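Local coordinates for FAD:protein FMN transferase (Vibrio cholerae, PDB 6NXI) that probably transfers the FMN moiety of FAD to a threonine hydroxyl of a target flavoprotein, forming a covalent flavin link and releasing AMP, at residues Glu45-Asp48 / Tyr53-Asp56; Asn63-Thr66 / Pro70-Val73; Asn88-Gly93 / Met284-Ala289. All blocks are in the same frame, centred on the assembly; numbering follows the deposited sequence. Where two conformers were deposited one is given.

From the N terminus, contact 1 closes first, drawing the turn after helix 32-50 back against the end of that helix beside the flavin. Helix 58-64 follows, and contact 2 closes the short loop between its end and strand 71-72; the two meet where Lys55 O lies 2.8 Å from Gln64 NE2, probably hydrogen-bonded. Helix 75-90 then leads into contact 3, which waits for residues 284-289 nearly two hundred positions later and so ties an early helix to a late one. The three closures follow in series, none nested in or crossing another. Contacts 1 and 3 lie on opposite sides of the chain's centre, about 30 Å apart between centres.

Contact 1: Glu45-Asp48 / Tyr53-Asp56; sequences EVND and YRKD. With FAD (flavin-adenine dinucleotide), chain B.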
loop_
_atom_site.group_PDB
_atom_site.type_symbol
_atom_site.label_atom_id
_atom_site.label_comp_id
_atom_site.label_asym_id
_atom_site.label_seq_id
_atom_site.Cartn_x
_atom_site.Cartn_y
_atom_site.Cartn_z
ATOM N N GLU A 45 -17.099 2.834 -1.849
ATOM C CA GLU A 45 -17.301 1.724 -0.883
ATOM C C GLU A 45 -15.994 1.414 -0.132
ATOM O O GLU A 45 -16.030 1.145 1.049
ATOM C CB GLU A 45 -17.858 0.509 -1.610
ATOM C CG GLU A 45 -18.149 -0.682 -0.703
ATOM C CD GLU A 45 -18.849 -1.792 -1.476
ATOM O OE1 GLU A 45 -18.309 -2.221 -2.525
ATOM O OE2 GLU A 45 -19.981 -2.184 -1.045
ATOM N N VAL A 46 -14.861 1.323 -0.834
ATOM C CA VAL A 46 -13.591 1.017 -0.125
ATOM C C VAL A 46 -13.373 2.091 0.942
ATOM O O VAL A 46 -12.889 1.768 2.048
ATOM C CB VAL A 46 -12.422 0.955 -1.111
ATOM C CG1 VAL A 46 -11.124 0.833 -0.366
ATOM C CG2 VAL A 46 -12.536 -0.188 -2.124
ATOM N N ASN A 47 -13.614 3.339 0.569
ATOM C CA ASN A 47 -13.417 4.476 1.512
ATOM C C ASN A 47 -14.409 4.372 2.682
ATOM O O ASN A 47 -14.019 4.539 3.847
ATOM C CB ASN A 47 -13.531 5.813 0.800
ATOM C CG ASN A 47 -12.290 6.193 0.019
ATOM O OD1 ASN A 47 -11.359 6.746 0.620
ATOM N ND2 ASN A 47 -12.254 5.849 -1.260
ATOM N N ASP A 48 -15.655 4.040 2.398
ATOM C CA ASP A 48 -16.680 3.879 3.463
ATOM C C ASP A 48 -16.415 2.658 4.344
ATOM O O ASP A 48 -16.986 2.604 5.458
ATOM C CB ASP A 48 -18.061 3.884 2.817
ATOM C CG ASP A 48 -18.497 5.268 2.346
ATOM O OD1 ASP A 48 -17.970 6.268 2.866
ATOM O OD2 ASP A 48 -19.363 5.323 1.489
ATOM N N TYR A 53 -10.121 8.501 7.770
ATOM C CA TYR A 53 -10.443 9.952 7.721
ATOM C C TYR A 53 -11.961 10.168 7.711
ATOM O O TYR A 53 -12.393 11.295 7.898
ATOM C CB TYR A 53 -9.777 10.616 6.506
ATOM C CG TYR A 53 -8.275 10.682 6.592
ATOM C CD1 TYR A 53 -7.619 11.837 7.014
ATOM C CD2 TYR A 53 -7.539 9.579 6.196
ATOM C CE1 TYR A 53 -6.225 11.875 7.015
ATOM C CE2 TYR A 53 -6.159 9.591 6.255
ATOM C CZ TYR A 53 -5.511 10.741 6.645
ATOM O OH TYR A 53 -4.135 10.669 6.640
ATOM N N ARG A 54 -12.748 9.139 7.387
ATOM C CA ARG A 54 -14.228 9.185 7.481
ATOM C C ARG A 54 -14.665 8.640 8.834
ATOM O O ARG A 54 -14.402 7.482 9.136
ATOM C CB ARG A 54 -14.841 8.426 6.307
ATOM C CG ARG A 54 -14.448 9.004 4.957
ATOM C CD ARG A 54 -15.284 8.404 3.822
ATOM N NE ARG A 54 -14.803 8.935 2.559
ATOM C CZ ARG A 54 -15.331 8.749 1.369
ATOM N NH1 ARG A 54 -16.352 7.924 1.202
ATOM N NH2 ARG A 54 -14.744 9.321 0.327
ATOM N N LYS A 55 -15.273 9.507 9.627
ATOM C CA LYS A 55 -15.623 9.241 11.044
ATOM C C LYS A 55 -16.632 8.089 11.135
ATOM O O LYS A 55 -16.678 7.448 12.181
ATOM C CB LYS A 55 -16.176 10.518 11.692
ATOM C CG LYS A 55 -15.167 11.648 11.860
ATOM C CD LYS A 55 -15.799 12.995 12.195
ATOM C CE LYS A 55 -14.851 13.971 12.873
ATOM N NZ LYS A 55 -14.150 14.857 11.906
ATOM N N ASP A 56 -17.395 7.826 10.072
ATOM C CA ASP A 56 -18.460 6.788 10.096
ATOM C C ASP A 56 -18.086 5.597 9.198
ATOM O O ASP A 56 -18.987 4.773 8.874
ATOM C CB ASP A 56 -19.799 7.455 9.760
ATOM C CG ASP A 56 -20.145 8.578 10.738
ATOM O OD1 ASP A 56 -19.999 8.370 11.965
ATOM O OD2 ASP A 56 -20.517 9.676 10.270
HETATM P PA FAD B . 2.592 3.036 2.112
HETATM O O1A FAD B . 4.072 3.169 2.063
HETATM O O2A FAD B . 1.916 2.040 1.255
HETATM O O5B FAD B . 2.115 2.797 3.619
HETATM C C5B FAD B . 2.395 3.896 4.526
HETATM C C4B FAD B . 1.184 4.237 5.359
HETATM O O4B FAD B . 0.756 3.123 6.180
HETATM C C3B FAD B . 1.465 5.387 6.325
HETATM O O3B FAD B . 1.108 6.629 5.717
HETATM C C2B FAD B . 0.615 5.028 7.549
HETATM O O2B FAD B . -0.724 5.434 7.376
HETATM C C1B FAD B . 0.698 3.507 7.551
HETATM N N9A FAD B . 1.841 2.923 8.219
HETATM C C8A FAD B . 3.043 3.535 8.603
HETATM N N7A FAD B . 3.906 2.661 9.062
HETATM C C5A FAD B . 3.267 1.438 9.042
HETATM C C6A FAD B . 3.677 0.157 9.441
HETATM N N6A FAD B . 4.906 -0.139 9.899
HETATM N N1A FAD B . 2.801 -0.846 9.230
HETATM C C2A FAD B . 1.576 -0.551 8.752
HETATM N N3A FAD B . 1.080 0.622 8.336
HETATM C C4A FAD B . 1.993 1.590 8.522
HETATM N N1 FAD B . -5.465 10.639 2.987
HETATM C C2 FAD B . -6.098 11.844 3.203
HETATM O O2 FAD B . -5.425 12.889 3.342
HETATM N N3 FAD B . -7.452 11.946 3.240
HETATM C C4 FAD B . -8.272 10.858 3.091
HETATM O O4 FAD B . -9.488 10.978 3.162
HETATM C C4X FAD B . -7.653 9.580 2.887
HETATM N N5 FAD B . -8.415 8.514 2.755
HETATM C C5X FAD B . -7.799 7.298 2.570
HETATM C C6 FAD B . -8.594 6.140 2.450
HETATM C C7 FAD B . -8.061 4.883 2.260
HETATM C C7M FAD B . -8.974 3.685 2.134
HETATM C C8 FAD B . -6.654 4.758 2.164
HETATM C C8M FAD B . -5.999 3.416 1.971
HETATM C C9 FAD B . -5.853 5.898 2.286
HETATM C C9A FAD B . -6.395 7.176 2.479
HETATM N N10 FAD B . -5.621 8.333 2.632
HETATM C C10 FAD B . -6.214 9.566 2.838
HETATM C "C1'" FAD B . -4.152 8.263 2.479
HETATM C "C2'" FAD B . -3.429 7.714 3.656
HETATM O "O2'" FAD B . -3.596 8.564 4.786
HETATM C "C3'" FAD B . -1.930 7.616 3.325
HETATM O "O3'" FAD B . -1.350 8.877 3.076
HETATM C "C4'" FAD B . -1.614 6.799 2.087
HETATM O "O4'" FAD B . -2.469 5.667 2.046
HETATM C "C5'" FAD B . -0.145 6.435 2.013
HETATM O "O5'" FAD B . 0.026 5.491 0.926
HETATM P P FAD B . 1.487 5.148 0.424
HETATM O O1P FAD B . 2.300 6.353 0.269
HETATM O O2P FAD B . 1.209 4.172 -0.696
HETATM O O3P FAD B . 2.003 4.442 1.750
HETATM O O HOH W 1 -11.456 8.936 2.541
#
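Asn47 and Asp48, close to the end of helix 32-50, receive the side chain of Arg54 from the loop that follows, a local helix-to-loop closure at the flavin end of the FAD pocket. Asn47 comes first. Its CB sits over one face of the Arg54 guanidinium, 3.5 Å from CZ, and the amide beyond it is turned only 24° from the guanidinium plane. Of the amide's two ends, ND2 is hydrogen-bonded to Leu43 O, one turn back in the helix, and to Thr14 OG1, while OD1 is directed at the isoalloxazine, 3.4 Å from FAD C6. The two bonds to ND2 would restrict the amide's rotation and so help to set OD1 beside the flavin. At Asp48 the contact becomes electrostatic. Arg54 NH1 donates to Asp48 OD1 at 2.9 Å, a salt bridge in which the oxygen lies almost in the guanidinium plane but is itself met from well above the carboxylate plane. A second carboxylate, that of Glu44, also pairs with NH1, so two acidic groups of one helix share a single arginine nitrogen, and the shared cation probably offsets the repulsion between them. Arg54 gets there because its chain is extended from CG to NE (chi2 -169°, chi3 -177°), laying the guanidinium along the helix surface. The loop meets the cofactor through Tyr53, just before the arginine: one face of its ring lies over the pyrimidine end of the flavin, with FAD N3 3.6 Å from the ring plane. Between the two segments and the flavin sits one water, 2.9 Å from both Asn47 OD1 and FAD O4, and held only weakly by Arg54 NE at 3.3 Å.

Contact 2: Asn63-Thr66 / Pro70-Val73; sequences NQHT and PFAV
His65, the first residue to leave helical angles after helix 58-64, faces Phe71 at the start of strand 71-72, their CA atoms, 7.9 Å apart, forming the closest CA pair across the two segments. In this helix-loop-strand connection the reversal between helix and strand is bridged by two aromatic rings. Both side chains point from their backbones toward the opposite segment, and then pass alongside one another, running in opposing senses. In each, CG is anti to the backbone N (chi1 180° in His65), which sends the ring out toward the other segment. The imidazole presents a face. Phe71 CB stands over it, 4.2 Å from the centroid of the His65 ring and close to the ring normal, a CH-pi contact. Phe71 CD1 comes over the same imidazole nearer its rim, 3.7 Å from His65 ND1. The phenyl ring does not continue the overlap as a stack: the ring planes stand 53° apart and the centroids 5.1 Å, an oblique pairing that is neither parallel nor T-shaped. The other ring nitrogen, NE2, is hydrogen-bonded to the carbonyl O of Glu69 within the connecting loop. That bond would limit rotation of the ring and keep its face turned to Phe71, so the polar bond orients what the apolar contact uses. The contact is at the protein surface, away from the FAD and magnesium sites. Phe71 pairs through its backbone with Leu142 of the antiparallel strand 141-144 and lays its side chain on Arg61 of helix 58-64, while His65 O accepts from Lys144 NZ; together these link the end of helix 58-64 to the small three-stranded antiparallel sheet.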
loop_
_atom_site.group_PDB
_atom_site.type_symbol
_atom_site.label_atom_id
_atom_site.label_comp_id
_atom_site.label_asym_id
_atom_site.label_seq_id
_atom_site.Cartn_x
_atom_site.Cartn_y
_atom_site.Cartn_z
ATOM N N ASN A 63 -12.462 1.556 15.338
ATOM C CA ASN A 63 -11.503 2.357 16.143
ATOM C C ASN A 63 -12.268 3.012 17.292
ATOM O O ASN A 63 -11.658 3.125 18.381
ATOM C CB ASN A 63 -10.731 3.336 15.256
ATOM C CG ASN A 63 -9.800 2.590 14.324
ATOM O OD1 ASN A 63 -9.433 1.447 14.595
ATOM N ND2 ASN A 63 -9.423 3.230 13.215
ATOM N N GLN A 64 -13.515 3.438 17.081
ATOM C CA GLN A 64 -14.341 4.106 18.132
ATOM C C GLN A 64 -14.908 3.087 19.119
ATOM O O GLN A 64 -15.266 3.500 20.250
ATOM C CB GLN A 64 -15.438 4.952 17.499
ATOM C CG GLN A 64 -14.867 6.103 16.698
ATOM C CD GLN A 64 -15.788 6.525 15.588
ATOM O OE1 GLN A 64 -16.995 6.300 15.668
ATOM N NE2 GLN A 64 -15.224 7.116 14.538
ATOM N N HIS A 65 -14.940 1.813 18.753
ATOM C CA HIS A 65 -15.489 0.707 19.594
ATOM C C HIS A 65 -14.561 0.456 20.800
ATOM O O HIS A 65 -13.355 0.406 20.600
ATOM C CB HIS A 65 -15.667 -0.487 18.661
ATOM C CG HIS A 65 -16.209 -1.717 19.294
ATOM N ND1 HIS A 65 -17.546 -1.832 19.599
ATOM C CD2 HIS A 65 -15.628 -2.902 19.598
ATOM C CE1 HIS A 65 -17.769 -3.033 20.082
ATOM N NE2 HIS A 65 -16.621 -3.711 20.120
ATOM N N THR A 66 -15.077 0.277 22.030
ATOM C CA THR A 66 -14.205 0.183 23.245
ATOM C C THR A 66 -14.192 -1.228 23.865
ATOM O O THR A 66 -13.109 -1.632 24.359
ATOM C CB THR A 66 -14.536 1.328 24.203
ATOM O OG1 THR A 66 -15.939 1.347 24.456
ATOM C CG2 THR A 66 -14.110 2.660 23.629
ATOM N N PRO A 70 -16.857 -8.811 19.991
ATOM C CA PRO A 70 -16.572 -8.850 18.551
ATOM C C PRO A 70 -17.396 -7.800 17.791
ATOM O O PRO A 70 -18.519 -7.480 18.159
ATOM C CB PRO A 70 -16.907 -10.295 18.150
ATOM C CG PRO A 70 -16.778 -11.059 19.455
ATOM C CD PRO A 70 -17.314 -10.109 20.501
ATOM N N PHE A 71 -16.754 -7.186 16.793
ATOM C CA PHE A 71 -17.352 -6.110 15.985
ATOM C C PHE A 71 -17.439 -6.596 14.530
ATOM O O PHE A 71 -16.408 -6.841 13.852
ATOM C CB PHE A 71 -16.483 -4.863 16.159
ATOM C CG PHE A 71 -16.974 -3.664 15.407
ATOM C CD1 PHE A 71 -17.791 -2.713 15.985
ATOM C CD2 PHE A 71 -16.582 -3.481 14.097
ATOM C CE1 PHE A 71 -18.192 -1.597 15.264
ATOM C CE2 PHE A 71 -17.042 -2.399 13.359
ATOM C CZ PHE A 71 -17.805 -1.441 13.954
ATOM N N ALA A 72 -18.658 -6.754 14.023
ATOM C CA ALA A 72 -18.868 -7.315 12.680
ATOM C C ALA A 72 -18.445 -6.296 11.621
ATOM O O ALA A 72 -18.682 -5.087 11.785
ATOM C CB ALA A 72 -20.302 -7.736 12.513
ATOM N N VAL A 73 -17.782 -6.806 10.592
ATOM C CA VAL A 73 -17.309 -6.014 9.436
ATOM C C VAL A 73 -17.687 -6.730 8.138
ATOM O O VAL A 73 -18.062 -7.939 8.111
ATOM C CB VAL A 73 -15.796 -5.757 9.534
ATOM C CG1 VAL A 73 -15.440 -4.922 10.764
ATOM C CG2 VAL A 73 -15.017 -7.063 9.509
#

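Contact 3: Asn88-Gly93 / Met284-Ala289; sequences NGLTEG and MAVAEA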
loop_
_atom_site.group_PDB
_atom_site.type_symbol
_atom_site.label_atom_id
_atom_site.label_comp_id
_atom_site.label_asym_id
_atom_site.label_seq_id
_atom_site.Cartn_x
_atom_site.Cartn_y
_atom_site.Cartn_z
ATOM N N ASN A 88 1.901 -9.247 8.469
ATOM C CA ASN A 88 2.580 -8.993 9.755
ATOM C C ASN A 88 3.467 -10.211 10.092
ATOM O O ASN A 88 4.640 -10.009 10.431
ATOM C CB ASN A 88 1.615 -8.668 10.894
ATOM C CG ASN A 88 2.333 -8.566 12.221
ATOM O OD1 ASN A 88 2.480 -9.575 12.961
ATOM N ND2 ASN A 88 2.746 -7.341 12.560
ATOM N N GLY A 89 2.946 -11.444 10.038
ATOM C CA GLY A 89 3.780 -12.628 10.326
ATOM C C GLY A 89 4.950 -12.731 9.362
ATOM O O GLY A 89 6.075 -12.943 9.802
ATOM N N LEU A 90 4.689 -12.538 8.063
ATOM C CA LEU A 90 5.707 -12.779 7.028
ATOM C C LEU A 90 6.825 -11.753 7.202
ATOM O O LEU A 90 7.954 -12.130 7.000
ATOM C CB LEU A 90 5.070 -12.737 5.644
ATOM C CG LEU A 90 6.004 -13.133 4.507
ATOM C CD1 LEU A 90 6.460 -14.587 4.626
ATOM C CD2 LEU A 90 5.321 -12.882 3.178
ATOM N N THR A 91 6.508 -10.521 7.622
ATOM C CA THR A 91 7.501 -9.450 7.765
ATOM C C THR A 91 8.038 -9.377 9.189
ATOM O O THR A 91 8.633 -8.347 9.521
ATOM C CB THR A 91 6.926 -8.118 7.244
ATOM O OG1 THR A 91 5.818 -7.735 8.058
ATOM C CG2 THR A 91 6.559 -8.204 5.789
ATOM N N GLU A 92 7.872 -10.427 10.012
ATOM C CA GLU A 92 8.481 -10.480 11.370
ATOM C C GLU A 92 7.996 -9.261 12.183
ATOM O O GLU A 92 8.806 -8.719 12.955
ATOM C CB GLU A 92 10.021 -10.557 11.257
ATOM C CG GLU A 92 10.558 -11.776 10.474
ATOM C CD GLU A 92 12.058 -11.792 10.115
ATOM O OE1 GLU A 92 12.810 -10.841 10.506
ATOM O OE2 GLU A 92 12.488 -12.731 9.391
ATOM N N GLY A 93 6.742 -8.810 12.005
ATOM C CA GLY A 93 6.147 -7.720 12.817
ATOM C C GLY A 93 6.305 -6.326 12.219
ATOM O O GLY A 93 5.777 -5.353 12.818
ATOM N N MET A 284 15.292 -8.490 2.069
ATOM C CA MET A 284 15.671 -9.259 0.864
ATOM C C MET A 284 15.666 -10.758 1.208
ATOM O O MET A 284 15.283 -11.562 0.327
ATOM C CB MET A 284 17.022 -8.812 0.299
ATOM C CG MET A 284 17.017 -7.377 -0.227
ATOM S SD MET A 284 15.726 -7.035 -1.473
ATOM C CE MET A 284 16.211 -8.252 -2.694
ATOM N N ALA A 285 15.971 -11.118 2.462
ATOM C CA ALA A 285 15.974 -12.529 2.915
ATOM C C ALA A 285 14.540 -13.064 2.845
ATOM O O ALA A 285 14.343 -14.176 2.281
ATOM C CB ALA A 285 16.564 -12.689 4.288
ATOM N N VAL A 286 13.559 -12.298 3.313
ATOM C CA VAL A 286 12.133 -12.719 3.187
ATOM C C VAL A 286 11.758 -12.842 1.709
ATOM O O VAL A 286 11.026 -13.790 1.324
ATOM C CB VAL A 286 11.191 -11.783 3.970
ATOM C CG1 VAL A 286 9.724 -12.027 3.614
ATOM C CG2 VAL A 286 11.417 -11.950 5.451
ATOM N N ALA A 287 12.193 -11.907 0.865
ATOM C CA ALA A 287 11.819 -11.907 -0.564
ATOM C C ALA A 287 12.403 -13.167 -1.219
ATOM O O ALA A 287 11.762 -13.797 -2.079
ATOM C CB ALA A 287 12.318 -10.672 -1.269
ATOM N N GLU A 288 13.632 -13.497 -0.871
ATOM C CA GLU A 288 14.282 -14.718 -1.407
ATOM C C GLU A 288 13.558 -15.990 -0.982
ATOM O O GLU A 288 13.348 -16.848 -1.857
ATOM C CB GLU A 288 15.726 -14.783 -0.929
ATOM C CG GLU A 288 16.597 -13.896 -1.768
ATOM C CD GLU A 288 16.618 -14.250 -3.236
ATOM O OE1 GLU A 288 16.609 -15.455 -3.582
ATOM O OE2 GLU A 288 16.784 -13.325 -4.008
ATOM N N ALA A 289 13.200 -16.089 0.293
ATOM C CA ALA A 289 12.627 -17.307 0.905
ATOM C C ALA A 289 11.210 -17.532 0.380
ATOM O O ALA A 289 10.722 -18.681 0.459
ATOM C CB ALA A 289 12.658 -17.195 2.406
#
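Thr91 OG1, bonded both to Leu87 O and to Leu95 N, secures the end of helix 75-90 directly after Leu90, the residue whose carbonyl and side chain meet Val286. The end of the helix is a Schellman motif. Gly93 N reaches back to Asn88 O at 2.9 Å, and Glu92 N to Gly89 O at 3.1 Å, with Glu92 as the C-prime residue in the left-handed region (phi 58°). This turn leaves Leu90 and Glu92 on the flank that looks toward helix 280-289, and Val286 comes across from that helix to meet both. Both of its methyls rest against the backbone, CG1 and CG2 each 3.8 Å from Leu90 O. CG1, anti to the backbone N (chi1 168°), in addition lies 4.0 Å from Leu90 CG, the one apolar side-chain contact between the segments. CG2 is the methyl that the Glu92 carboxylate approaches, with OE2 4.2 Å away. Leu90 turns its branched end toward the valine although its side chain starts out along the flank of the helix. Glu92, its chain extended beyond CG, lies alongside Val286 with the opposite heading, and its OE2 is held in a salt bridge by Arg282 NH2, one turn earlier on the valine's own helix. The two helices meet beside a third, helix 265-278: Met278 touches Thr91, Glu92 and Val286, and Leu271 touches Leu90. The chemistry is thus mixed. A small patch of methyl contact, which imposes little direction, is flanked by a charge pair that does; the arginine probably offsets the carboxylate's charge beside the apolar valine, while the bonded turn probably limits how far the Leu90 carbonyl can move.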